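Putative histidine protein kinase (Rhodobacter sphaeroides, PDB 3KYJ) is CheA3, a putative chemotaxis histidine kinase that probably autophosphorylates and passes the phosphate to CheB or CheY; this piece holds its Hpt domain. Local coordinates at residues Glu11-Ala14 / Leu15-Asp18; Ala36-Ala40 / Ala41-Gly45; Leu95-Ala98 / Ser99-Arg103. All coordinates share one frame; numbering follows the deposited sequence.

All three contacts are local ones within the all-helical Hpt domain, and they follow one another along the chain without overlap. Contact 1 lies in the first turns of helix 10-35. Contact 2 comprises the loop that leaves that same helix and the first turn of helix 40-60, so contacts 1 and 2 mark opposite ends of helix 10-35, with centres about 30 Å apart. Contact 3 belongs to helix 89-112, its centre about 20 Å from that of contact 1 and about 18 Å from that of contact 2. None touches another. Helix 40-60, which contact 2 begins, carries H52, the predicted phosphorylation site.

Contact 1 (Glu11-Ala14 / Leu15-Asp18); sequences EIWA and LYAD
W13 and Y16, three residues apart in the opening turns of helix 10-35 of the Hpt helical bundle, form an offset edge-to-face aromatic pair. The six-membered ring of W13 directs its edge toward the face of Y16; the centroids are 5.3 Å apart and the planes stand at 79°, close to perpendicular. Between the rings, CZ3 and CE3 of W13 both lie 3.7 Å from Y16 CD2. Different first torsions bring the two side chains side by side, pointing the same way: CG of W13 is anti to its carbonyl carbon (chi1 -78°), whereas CG of Y16 is anti to its own N (chi1 169°).

Other parts of the fold border this pair. L61 touches both rings, and the Y16 hydroxyl is hydrogen-bonded to T109 of helix 89-112, which ties the far end of the ring to a second helix. E11, I12, L15 and Y16 also pack on apolar side chains on the chain of another protein in the assembly.

Backbone bonds of the i to i+4 kind supply the regular framework: L15 N to E11 O is 3.0 Å and A17 N to W13 O 3.2 Å. In the same series, Y16 N donates to I12 O over 2.9 Å.

Contact 2 (Ala36-Ala40 / Ala41-Gly45); sequences AGEDA and AAHVG. With NA (sodium ion), chain C.
E38 and D39 send their carboxylates to two different parts of the first turn of helix 40-60, E38 to a ring and D39 to a backbone N-H, in the turn that joins helix 10-35 to helix 40-60. The preceding helix closes in a Schellman motif at G37, and D39 follows as the N-cap of the next.

The E38 and H43 side chains cross obliquely, with carboxylate and ring planes 46° apart. H43 NE2 donates to E38 OE1 over 2.7 Å, and the two groups meet differently: OE1 sits at the ring edge, almost in the imidazole plane, while NE2 reaches OE1 on its anti side, well out of the carboxylate plane. Each side chain has CG anti to its own carbonyl carbon, and E38 extends beyond CG to bring OE1 to the ring. The D39 carbonyl O also lies near the ring plane, 3.3 Å from H43 CD2. A33 of helix 10-35 touches both side chains.

D39 has its CG anti to its N (chi1 -163°), which brings OD2 to the N-H of A41. This capping bond, 2.8 Å from A41 N to D39 OD2, is nearly straight at 169° and uses the anti lone pair. Both oxygens of D39 bind a sodium ion, OD2 at 2.2 Å and OD1 at 2.5 Å, so OD2 serves the metal and the A41 N-H together. The ion would be expected to draw electron density from the carboxylate and so make OD2 a somewhat weaker acceptor.

On the flank of the turn, M87 touches A40. A40 O accepts from H43 N and V44 N, each at 3.0 Å.

Contact 3 (Leu95-Ala98 / Ser99-Arg103); sequences LLFA and SDTLR
This is a local contact between successive turns in the middle of helix 89-112, near the centre of the chain, where side-chain hydroxyls bond back to carbonyls of the preceding turn. S99 OG, three residues after L96, donates to L96 O over 2.8 Å. The hydroxyl is placed there by a chi1 of 72°, which sets OG between the S99 N and carbonyl carbon. L96 O also receives D100 N at 3.1 Å, so this one oxygen is gripped by a hydroxyl and an amide together.

Two residues on, T101 bonds back by a different route, its OG1 and its N both reaching the carbonyl four residues earlier, F97 O. OG1, anti to the T101 carbonyl carbon, donates to F97 O at 3.0 Å from above the carbonyl plane. It also stands over one face of the F97 ring, offset toward the rim and 3.8 Å from CE1. The two side chains cross at a slant.

Within the Hpt bundle, different sides of this helix face different neighbours. L95 meets L47 of helix 40-60 and C73 and I77 of helix 64-82, L96 touches L31 and Q35 of helix 10-35, and F97, A98 and T101 pack on L124 of helix 122-135. L102 lays its side chain against the preceding turn, CG 3.2 Å from A98 O, while L102 N donates to that oxygen over 2.8 Å with an N-H...O angle of 173°.

Contact 1 (Glu11-Ala14 / Leu15-Asp18)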
loop_
_atom_site.group_PDB
_atom_site.type_symbol
_atom_site.label_atom_id
_atom_site.label_comp_id
_atom_site.label_asym_id
_atom_site.label_seq_id
_atom_site.Cartn_x
_atom_site.Cartn_y
_atom_site.Cartn_z
ATOM N N GLU A 11 -10.591 -11.260 10.887
ATOM C CA GLU A 11 -9.938 -9.995 11.177
ATOM C C GLU A 11 -9.524 -9.239 9.910
ATOM O O GLU A 11 -9.701 -8.041 9.828
ATOM C CB GLU A 11 -8.722 -10.211 12.093
ATOM C CG GLU A 11 -8.075 -8.905 12.525
ATOM C CD GLU A 11 -6.808 -9.081 13.370
ATOM O OE1 GLU A 11 -6.407 -10.223 13.681
ATOM O OE2 GLU A 11 -6.201 -8.049 13.718
ATOM N N ILE A 12 -8.999 -9.929 8.909
ATOM C CA ILE A 12 -8.543 -9.218 7.726
ATOM C C ILE A 12 -9.723 -8.698 6.912
ATOM O O ILE A 12 -9.647 -7.611 6.356
ATOM C CB ILE A 12 -7.550 -10.052 6.883
ATOM C CG1 ILE A 12 -6.868 -9.152 5.847
ATOM C CG2 ILE A 12 -8.231 -11.232 6.209
ATOM C CD1 ILE A 12 -5.603 -9.747 5.242
ATOM N N TRP A 13 -10.832 -9.434 6.876
ATOM C CA TRP A 13 -12.008 -8.927 6.179
ATOM C C TRP A 13 -12.624 -7.719 6.903
ATOM O O TRP A 13 -13.092 -6.787 6.261
ATOM C CB TRP A 13 -13.039 -10.047 5.919
ATOM C CG TRP A 13 -12.629 -10.878 4.758
ATOM C CD1 TRP A 13 -12.057 -12.116 4.787
ATOM C CD2 TRP A 13 -12.688 -10.498 3.384
ATOM N NE1 TRP A 13 -11.779 -12.535 3.513
ATOM C CE2 TRP A 13 -12.146 -11.551 2.636
ATOM C CE3 TRP A 13 -13.139 -9.355 2.712
ATOM C CZ2 TRP A 13 -12.069 -11.515 1.242
ATOM C CZ3 TRP A 13 -13.075 -9.333 1.325
ATOM C CH2 TRP A 13 -12.532 -10.407 0.609
ATOM N N ALA A 14 -12.604 -7.734 8.235
ATOM C CA ALA A 14 -13.067 -6.591 9.014
ATOM C C ALA A 14 -12.206 -5.364 8.719
ATOM O O ALA A 14 -12.711 -4.266 8.530
ATOM C CB ALA A 14 -13.037 -6.902 10.489
ATOM N N LEU A 15 -10.894 -5.569 8.665
ATOM C CA LEU A 15 -9.975 -4.479 8.385
ATOM C C LEU A 15 -10.138 -3.966 6.955
ATOM O O LEU A 15 -10.058 -2.772 6.706
ATOM C CB LEU A 15 -8.546 -4.937 8.644
ATOM C CG LEU A 15 -7.490 -3.880 8.406
ATOM C CD1 LEU A 15 -7.736 -2.714 9.371
ATOM C CD2 LEU A 15 -6.102 -4.487 8.624
ATOM N N TYR A 16 -10.374 -4.861 6.012
ATOM C CA TYR A 16 -10.624 -4.434 4.637
ATOM C C TYR A 16 -11.804 -3.468 4.574
ATOM O O TYR A 16 -11.755 -2.438 3.913
ATOM C CB TYR A 16 -10.872 -5.667 3.776
ATOM C CG TYR A 16 -11.389 -5.412 2.392
ATOM C CD1 TYR A 16 -10.549 -4.954 1.376
ATOM C CD2 TYR A 16 -12.722 -5.693 2.082
ATOM C CE1 TYR A 16 -11.038 -4.752 0.088
ATOM C CE2 TYR A 16 -13.213 -5.474 0.820
ATOM C CZ TYR A 16 -12.374 -5.023 -0.165
ATOM O OH TYR A 16 -12.892 -4.853 -1.427
ATOM N N ALA A 17 -12.870 -3.791 5.285
ATOM C CA ALA A 17 -14.052 -2.949 5.259
ATOM C C ALA A 17 -13.805 -1.614 5.959
ATOM O O ALA A 17 -14.226 -0.568 5.464
ATOM C CB ALA A 17 -15.230 -3.693 5.881
ATOM N N ASP A 18 -13.125 -1.646 7.098
ATOM C CA ASP A 18 -12.913 -0.446 7.895
ATOM C C ASP A 18 -11.914 0.476 7.206
ATOM O O ASP A 18 -12.202 1.632 7.004
ATOM C CB ASP A 18 -12.420 -0.810 9.297
ATOM C CG ASP A 18 -12.361 0.383 10.227
ATOM O OD1 ASP A 18 -12.961 1.426 9.907
ATOM O OD2 ASP A 18 -11.726 0.269 11.295
#

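Contact 2 (Ala36-Ala40 / Ala41-Gly45)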
loop_
_atom_site.group_PDB
_atom_site.type_symbol
_atom_site.label_atom_id
_atom_site.label_comp_id
_atom_site.label_asym_id
_atom_site.label_seq_id
_atom_site.Cartn_x
_atom_site.Cartn_y
_atom_site.Cartn_z
ATOM N N ALA A 36 -16.155 22.189 -4.711
ATOM C CA ALA A 36 -16.557 23.430 -4.052
ATOM C C ALA A 36 -15.597 24.595 -4.348
ATOM O O ALA A 36 -15.807 25.711 -3.873
ATOM C CB ALA A 36 -16.659 23.212 -2.569
ATOM N N GLY A 37 -14.547 24.346 -5.118
ATOM C CA GLY A 37 -13.661 25.419 -5.541
ATOM C C GLY A 37 -12.360 25.537 -4.775
ATOM O O GLY A 37 -11.654 26.534 -4.889
ATOM N N GLU A 38 -12.007 24.525 -3.999
ATOM C CA GLU A 38 -10.702 24.530 -3.359
ATOM C C GLU A 38 -9.655 24.153 -4.392
ATOM O O GLU A 38 -9.965 23.578 -5.414
ATOM C CB GLU A 38 -10.661 23.573 -2.158
ATOM C CG GLU A 38 -11.685 23.971 -1.107
ATOM C CD GLU A 38 -11.457 23.332 0.232
ATOM O OE1 GLU A 38 -10.414 22.680 0.428
ATOM O OE2 GLU A 38 -12.333 23.490 1.097
ATOM N N ASP A 39 -8.408 24.470 -4.104
ATOM C CA ASP A 39 -7.344 24.296 -5.054
ATOM C C ASP A 39 -6.796 22.865 -5.105
ATOM O O ASP A 39 -6.627 22.181 -4.081
ATOM C CB ASP A 39 -6.231 25.280 -4.697
ATOM C CG ASP A 39 -5.268 25.488 -5.821
ATOM O OD1 ASP A 39 -5.279 26.553 -6.475
ATOM O OD2 ASP A 39 -4.485 24.568 -6.083
ATOM N N ALA A 40 -6.535 22.406 -6.323
ATOM C CA ALA A 40 -5.894 21.113 -6.556
ATOM C C ALA A 40 -4.616 20.894 -5.753
ATOM O O ALA A 40 -4.306 19.774 -5.364
ATOM C CB ALA A 40 -5.609 20.943 -8.031
ATOM N N ALA A 41 -3.872 21.956 -5.472
ATOM C CA ALA A 41 -2.609 21.839 -4.764
ATOM C C ALA A 41 -2.798 21.175 -3.407
ATOM O O ALA A 41 -1.928 20.473 -2.946
ATOM C CB ALA A 41 -1.944 23.219 -4.602
ATOM N N ALA A 42 -3.933 21.430 -2.766
ATOM C CA ALA A 42 -4.204 20.902 -1.430
ATOM C C ALA A 42 -4.794 19.496 -1.446
ATOM O O ALA A 42 -4.825 18.823 -0.419
ATOM C CB ALA A 42 -5.162 21.840 -0.682
ATOM N N HIS A 43 -5.270 19.062 -2.603
ATOM C CA HIS A 43 -6.107 17.859 -2.637
ATOM C C HIS A 43 -5.612 16.721 -3.511
ATOM O O HIS A 43 -6.026 15.584 -3.292
ATOM C CB HIS A 43 -7.524 18.238 -3.030
ATOM C CG HIS A 43 -8.205 19.066 -1.998
ATOM N ND1 HIS A 43 -8.589 18.552 -0.777
ATOM C CD2 HIS A 43 -8.478 20.392 -1.954
ATOM C CE1 HIS A 43 -9.115 19.518 -0.044
ATOM N NE2 HIS A 43 -9.056 20.643 -0.733
ATOM N N VAL A 44 -4.742 16.977 -4.486
ATOM C CA VAL A 44 -4.327 15.892 -5.388
ATOM C C VAL A 44 -3.495 14.830 -4.645
ATOM O O VAL A 44 -3.644 13.640 -4.890
ATOM C CB VAL A 44 -3.625 16.458 -6.659
ATOM C CG1 VAL A 44 -2.963 15.356 -7.497
ATOM C CG2 VAL A 44 -4.650 17.196 -7.512
ATOM N N GLY A 45 -2.654 15.250 -3.708
ATOM C CA GLY A 45 -1.895 14.310 -2.904
ATOM C C GLY A 45 -2.773 13.414 -2.053
ATOM O O GLY A 45 -2.671 12.193 -2.137
HETATM NA NA NA C . -3.854 25.360 -8.075
#

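Contact 3 (Leu95-Ala98 / Ser99-Arg103)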
loop_
_atom_site.group_PDB
_atom_site.type_symbol
_atom_site.label_atom_id
_atom_site.label_comp_id
_atom_site.label_asym_id
_atom_site.label_seq_id
_atom_site.Cartn_x
_atom_site.Cartn_y
_atom_site.Cartn_z
ATOM N N LEU A 95 -14.288 10.888 -11.136
ATOM C CA LEU A 95 -13.764 10.291 -9.909
ATOM C C LEU A 95 -14.809 10.250 -8.795
ATOM O O LEU A 95 -14.766 9.338 -7.967
ATOM C CB LEU A 95 -12.488 10.974 -9.455
ATOM C CG LEU A 95 -11.286 10.807 -10.380
ATOM C CD1 LEU A 95 -10.103 11.678 -9.946
ATOM C CD2 LEU A 95 -10.876 9.325 -10.433
ATOM N N LEU A 96 -15.732 11.216 -8.755
ATOM C CA LEU A 96 -16.851 11.142 -7.822
ATOM C C LEU A 96 -17.723 9.908 -8.142
ATOM O O LEU A 96 -18.120 9.178 -7.244
ATOM C CB LEU A 96 -17.710 12.417 -7.832
ATOM C CG LEU A 96 -17.164 13.508 -6.917
ATOM C CD1 LEU A 96 -17.911 14.818 -7.183
ATOM C CD2 LEU A 96 -17.286 13.090 -5.465
ATOM N N PHE A 97 -17.998 9.679 -9.426
ATOM C CA PHE A 97 -18.710 8.479 -9.863
ATOM C C PHE A 97 -17.912 7.238 -9.448
ATOM O O PHE A 97 -18.469 6.270 -8.916
ATOM C CB PHE A 97 -18.917 8.559 -11.393
ATOM C CG PHE A 97 -19.599 7.366 -12.015
ATOM C CD1 PHE A 97 -20.684 6.769 -11.420
ATOM C CD2 PHE A 97 -19.124 6.853 -13.197
ATOM C CE1 PHE A 97 -21.309 5.658 -12.021
ATOM C CE2 PHE A 97 -19.737 5.756 -13.792
ATOM C CZ PHE A 97 -20.811 5.165 -13.193
ATOM N N ALA A 98 -16.600 7.274 -9.656
ATOM C CA ALA A 98 -15.754 6.167 -9.236
ATOM C C ALA A 98 -15.845 5.921 -7.738
ATOM O O ALA A 98 -15.898 4.776 -7.312
ATOM C CB ALA A 98 -14.326 6.367 -9.662
ATOM N N SER A 99 -15.874 6.979 -6.931
ATOM C CA SER A 99 -15.901 6.795 -5.486
ATOM C C SER A 99 -17.202 6.099 -5.088
ATOM O O SER A 99 -17.178 5.197 -4.248
ATOM C CB SER A 99 -15.685 8.125 -4.738
ATOM O OG SER A 99 -16.785 8.989 -4.825
ATOM N N ASP A 100 -18.321 6.474 -5.712
ATOM C CA ASP A 100 -19.590 5.825 -5.390
ATOM C C ASP A 100 -19.575 4.357 -5.811
ATOM O O ASP A 100 -20.114 3.504 -5.108
ATOM C CB ASP A 100 -20.758 6.544 -6.067
ATOM C CG ASP A 100 -21.121 7.846 -5.381
ATOM O OD1 ASP A 100 -20.768 8.034 -4.189
ATOM O OD2 ASP A 100 -21.785 8.666 -6.040
ATOM N N THR A 101 -18.973 4.090 -6.962
ATOM C CA THR A 101 -18.875 2.741 -7.507
ATOM C C THR A 101 -17.996 1.873 -6.599
ATOM O O THR A 101 -18.373 0.751 -6.230
ATOM C CB THR A 101 -18.299 2.774 -8.927
ATOM O OG1 THR A 101 -19.176 3.515 -9.788
ATOM C CG2 THR A 101 -18.134 1.342 -9.473
ATOM N N LEU A 102 -16.830 2.401 -6.219
ATOM C CA LEU A 102 -15.937 1.708 -5.285
ATOM C C LEU A 102 -16.594 1.429 -3.929
ATOM O O LEU A 102 -16.372 0.374 -3.345
ATOM C CB LEU A 102 -14.642 2.488 -5.115
ATOM C CG LEU A 102 -13.750 2.553 -6.361
ATOM C CD1 LEU A 102 -12.568 3.515 -6.146
ATOM C CD2 LEU A 102 -13.199 1.202 -6.821
ATOM N N ARG A 103 -17.434 2.350 -3.461
ATOM C CA ARG A 103 -18.116 2.190 -2.179
ATOM C C ARG A 103 -19.097 1.019 -2.235
ATOM O O ARG A 103 -19.219 0.261 -1.278
ATOM C CB ARG A 103 -18.864 3.469 -1.794
ATOM C CG ARG A 103 -19.616 3.383 -0.465
ATOM C CD ARG A 103 -18.703 3.595 0.728
ATOM N NE ARG A 103 -18.136 4.942 0.739
ATOM C CZ ARG A 103 -17.414 5.443 1.732
ATOM N NH1 ARG A 103 -17.166 4.709 2.807
ATOM N NH2 ARG A 103 -16.941 6.678 1.640
#